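Local coordinates for protein succinate dehydrogenase subunit A (Mycolicibacterium smegmatis, PDB 7D6V) that is the FAD-carrying subunit of the Sdh1 complex and probably oxidises succinate to fumarate, passing the electrons on toward the quinone, at residues N575-L580 against P599-P604. Sequence-based numbering, arbitrary orientation.
Sequences NWRNTL and PEQQVP
Gln-601 lies across Leu-580, the two side chains at about a right angle. CG of Gln-601 sits 3.7 Å from CG of Leu-580, and the CD2 methyl of Leu-580 rests against the amide carbon. Beyond CG the glutamine chain is extended (chi2 -162°), which carries its amide past the leucine to the backbone of Arg-577. There NE2 of Gln-601 faces O of Arg-577. The pair is modelled too close, and a bond there is doubtful. The Arg-577 side chain crosses that of Gln-601 at about a right angle, and its guanidinium is tilted 40° from the amide. Its NH2 is bonded instead to O of Phe-80, and Tyr-622 makes a cation-pi contact with the group.

Glu-600 runs roughly at right angles to Gln-601. Its chain bends at chi2 and brings the carboxylate beside the amide of Asn-578, with the two planes 74° apart. OE1 of Glu-600 lies 3.4 Å from OD1 of Asn-578; both are acceptors, so no bond joins them. The side chain of Thr-579 runs alongside that of Glu-600, pointing the same way.

Two backbone hydrogen bonds, one of them weak, join the segments. N of Leu-580 donates to O of Pro-599 at 3.2 Å, a fairly straight bond. CA of Thr-579 adds a C-H...O contact to the same oxygen. N of Gln-601 reaches O of Asn-578 only weakly, at 3.4 Å, and CA of Glu-600 makes a C-H...O contact there.

This is loop-to-loop packing within the fumarate reductase C-terminal family region. Arg-557 donates hydrogen bonds to the carbonyl oxygens of Trp-576 and Thr-579, and Leu-81 touches Gln-601. The loop with Asn-578 leads into strand 582-585, while the one with Gln-601 leaves strand 594-597 and runs on toward helix 615-618.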
ATOM      1  N   ASN A 575     -17.651  26.580 -31.023  1.00 25.40           N
ATOM      2  CA  ASN A 575     -17.135  27.764 -30.344  1.00 25.40           C
ATOM      3  C   ASN A 575     -17.126  27.473 -28.847  1.00 25.40           C
ATOM      4  O   ASN A 575     -16.044  27.328 -28.278  1.00 25.40           O
ATOM      5  CB  ASN A 575     -17.910  29.041 -30.729  1.00 25.40           C
ATOM      6  CG  ASN A 575     -19.338  29.076 -30.216  1.00 25.40           C
ATOM      7  OD1 ASN A 575     -19.588  28.970 -29.016  1.00 25.40           O
ATOM      8  ND2 ASN A 575     -20.284  29.256 -31.129  1.00 25.40           N
ATOM      9  N   TRP A 576     -18.294  27.413 -28.191  1.00 23.30           N
ATOM     10  CA  TRP A 576     -18.590  26.548 -27.045  1.00 23.30           C
ATOM     11  C   TRP A 576     -17.448  26.388 -26.043  1.00 23.30           C
ATOM     12  O   TRP A 576     -17.455  25.445 -25.246  1.00 23.30           O
ATOM     13  CB  TRP A 576     -19.011  25.159 -27.535  1.00 23.30           C
ATOM     14  CG  TRP A 576     -20.491  24.869 -27.440  1.00 23.30           C
ATOM     15  CD1 TRP A 576     -21.342  24.626 -28.478  1.00 23.30           C
ATOM     16  CD2 TRP A 576     -21.283  24.781 -26.247  1.00 23.30           C
ATOM     17  NE1 TRP A 576     -22.610  24.400 -28.010  1.00 23.30           N
ATOM     18  CE2 TRP A 576     -22.601  24.489 -26.644  1.00 23.30           C
ATOM     19  CE3 TRP A 576     -21.006  24.924 -24.886  1.00 23.30           C
ATOM     20  CZ2 TRP A 576     -23.639  24.339 -25.728  1.00 23.30           C
ATOM     21  CZ3 TRP A 576     -22.038  24.774 -23.979  1.00 23.30           C
ATOM     22  CH2 TRP A 576     -23.337  24.485 -24.404  1.00 23.30           C
ATOM     23  N   ARG A 577     -16.481  27.299 -26.053  1.00 22.38           N
ATOM     24  CA  ARG A 577     -15.285  27.175 -25.232  1.00 22.38           C
ATOM     25  C   ARG A 577     -15.253  28.171 -24.093  1.00 22.38           C
ATOM     26  O   ARG A 577     -14.708  27.864 -23.032  1.00 22.38           O
ATOM     27  CB  ARG A 577     -14.030  27.348 -26.099  1.00 22.38           C
ATOM     28  CG  ARG A 577     -12.742  26.843 -25.495  1.00 22.38           C
ATOM     29  CD  ARG A 577     -11.599  27.775 -25.849  1.00 22.38           C
ATOM     30  NE  ARG A 577     -12.015  29.172 -25.806  1.00 22.38           N
ATOM     31  CZ  ARG A 577     -12.093  29.894 -24.694  1.00 22.38           C
ATOM     32  NH1 ARG A 577     -12.481  31.158 -24.751  1.00 22.38           N
ATOM     33  NH2 ARG A 577     -11.785  29.355 -23.523  1.00 22.38           N
ATOM     34  N   ASN A 578     -15.822  29.352 -24.293  1.00 25.06           N
ATOM     35  CA  ASN A 578     -16.102  30.281 -23.205  1.00 25.06           C
ATOM     36  C   ASN A 578     -17.511  30.081 -22.652  1.00 25.06           C
ATOM     37  O   ASN A 578     -18.308  31.011 -22.554  1.00 25.06           O
ATOM     38  CB  ASN A 578     -15.871  31.711 -23.680  1.00 25.06           C
ATOM     39  CG  ASN A 578     -16.721  32.076 -24.880  1.00 25.06           C
ATOM     40  OD1 ASN A 578     -17.548  31.287 -25.337  1.00 25.06           O
ATOM     41  ND2 ASN A 578     -16.523  33.283 -25.395  1.00 25.06           N
ATOM     42  N   THR A 579     -17.821  28.840 -22.287  1.00 24.46           N
ATOM     43  CA  THR A 579     -19.083  28.489 -21.648  1.00 24.46           C
ATOM     44  C   THR A 579     -18.825  27.351 -20.675  1.00 24.46           C
ATOM     45  O   THR A 579     -18.229  26.339 -21.052  1.00 24.46           O
ATOM     46  CB  THR A 579     -20.142  28.080 -22.677  1.00 24.46           C
ATOM     47  OG1 THR A 579     -20.218  29.071 -23.708  1.00 24.46           O
ATOM     48  CG2 THR A 579     -21.501  27.957 -22.016  1.00 24.46           C
ATOM     49  N   LEU A 580     -19.269  27.517 -19.428  1.00 23.95           N
ATOM     50  CA  LEU A 580     -19.003  26.542 -18.378  1.00 23.95           C
ATOM     51  C   LEU A 580     -20.192  25.672 -18.018  1.00 23.95           C
ATOM     52  O   LEU A 580     -19.989  24.544 -17.564  1.00 23.95           O
ATOM     53  CB  LEU A 580     -18.508  27.238 -17.107  1.00 23.95           C
ATOM     54  CG  LEU A 580     -17.096  27.806 -17.189  1.00 23.95           C
ATOM     55  CD1 LEU A 580     -16.761  28.571 -15.925  1.00 23.95           C
ATOM     56  CD2 LEU A 580     -16.100  26.688 -17.428  1.00 23.95           C
ATOM     57  N   PRO A 599     -23.056  30.226 -18.350  1.00 26.93           N
ATOM     58  CA  PRO A 599     -22.285  31.467 -18.228  1.00 26.93           C
ATOM     59  C   PRO A 599     -21.028  31.463 -19.087  1.00 26.93           C
ATOM     60  O   PRO A 599     -20.527  30.420 -19.509  1.00 26.93           O
ATOM     61  CB  PRO A 599     -21.905  31.500 -16.741  1.00 26.93           C
ATOM     62  CG  PRO A 599     -21.878  30.096 -16.355  1.00 26.93           C
ATOM     63  CD  PRO A 599     -22.951  29.404 -17.136  1.00 26.93           C
ATOM     64  N   GLU A 600     -20.507  32.664 -19.319  1.00 27.77           N
ATOM     65  CA  GLU A 600     -19.289  32.854 -20.093  1.00 27.77           C
ATOM     66  C   GLU A 600     -18.065  32.872 -19.188  1.00 27.77           C
ATOM     67  O   GLU A 600     -18.126  33.301 -18.033  1.00 27.77           O
ATOM     68  CB  GLU A 600     -19.345  34.152 -20.902  1.00 27.77           C
ATOM     69  CG  GLU A 600     -20.598  34.303 -21.737  1.00 27.77           C
ATOM     70  CD  GLU A 600     -20.766  33.183 -22.742  1.00 27.77           C
ATOM     71  OE1 GLU A 600     -19.948  33.092 -23.680  1.00 27.77           O
ATOM     72  OE2 GLU A 600     -21.718  32.389 -22.591  1.00 27.77           O
ATOM     73  N   GLN A 601     -16.949  32.395 -19.730  1.00 25.86           N
ATOM     74  CA  GLN A 601     -15.683  32.395 -19.016  1.00 25.86           C
ATOM     75  C   GLN A 601     -15.023  33.767 -19.085  1.00 25.86           C
ATOM     76  O   GLN A 601     -15.343  34.601 -19.935  1.00 25.86           O
ATOM     77  CB  GLN A 601     -14.737  31.343 -19.593  1.00 25.86           C
ATOM     78  CG  GLN A 601     -15.264  29.926 -19.549  1.00 25.86           C
ATOM     79  CD  GLN A 601     -14.166  28.898 -19.720  1.00 25.86           C
ATOM     80  OE1 GLN A 601     -13.254  28.807 -18.901  1.00 25.86           O
ATOM     81  NE2 GLN A 601     -14.250  28.114 -20.785  1.00 25.86           N
ATOM     82  N   GLN A 602     -14.079  33.987 -18.176  1.00 27.12           N
ATOM     83  CA  GLN A 602     -13.330  35.234 -18.145  1.00 27.12           C
ATOM     84  C   GLN A 602     -12.442  35.350 -19.380  1.00 27.12           C
ATOM     85  O   GLN A 602     -11.963  34.349 -19.918  1.00 27.12           O
ATOM     86  CB  GLN A 602     -12.488  35.313 -16.871  1.00 27.12           C
ATOM     87  CG  GLN A 602     -11.720  36.609 -16.699  1.00 27.12           C
ATOM     88  CD  GLN A 602     -12.635  37.812 -16.596  1.00 27.12           C
ATOM     89  OE1 GLN A 602     -12.769  38.588 -17.540  1.00 27.12           O
ATOM     90  NE2 GLN A 602     -13.273  37.973 -15.443  1.00 27.12           N
ATOM     91  N   VAL A 603     -12.244  36.587 -19.832  1.00 25.84           N
ATOM     92  CA  VAL A 603     -11.437  36.932 -21.004  1.00 25.84           C
ATOM     93  C   VAL A 603     -10.178  36.073 -21.020  1.00 25.84           C
ATOM     94  O   VAL A 603      -9.435  36.053 -20.029  1.00 25.84           O
ATOM     95  CB  VAL A 603     -11.097  38.430 -21.006  1.00 25.84           C
ATOM     96  CG1 VAL A 603     -10.174  38.774 -22.158  1.00 25.84           C
ATOM     97  CG2 VAL A 603     -12.371  39.255 -21.074  1.00 25.84           C
ATOM     98  N   PRO A 604      -9.899  35.355 -22.123  1.00 26.94           N
ATOM     99  CA  PRO A 604      -9.064  34.148 -22.036  1.00 26.94           C
ATOM    100  C   PRO A 604      -7.739  34.293 -21.303  1.00 26.94           C
ATOM    101  O   PRO A 604      -7.568  33.679 -20.251  1.00 26.94           O
ATOM    102  CB  PRO A 604      -8.828  33.779 -23.512  1.00 26.94           C
ATOM    103  CG  PRO A 604      -9.346  34.945 -24.320  1.00 26.94           C
ATOM    104  CD  PRO A 604     -10.414  35.557 -23.487  1.00 26.94           C
TER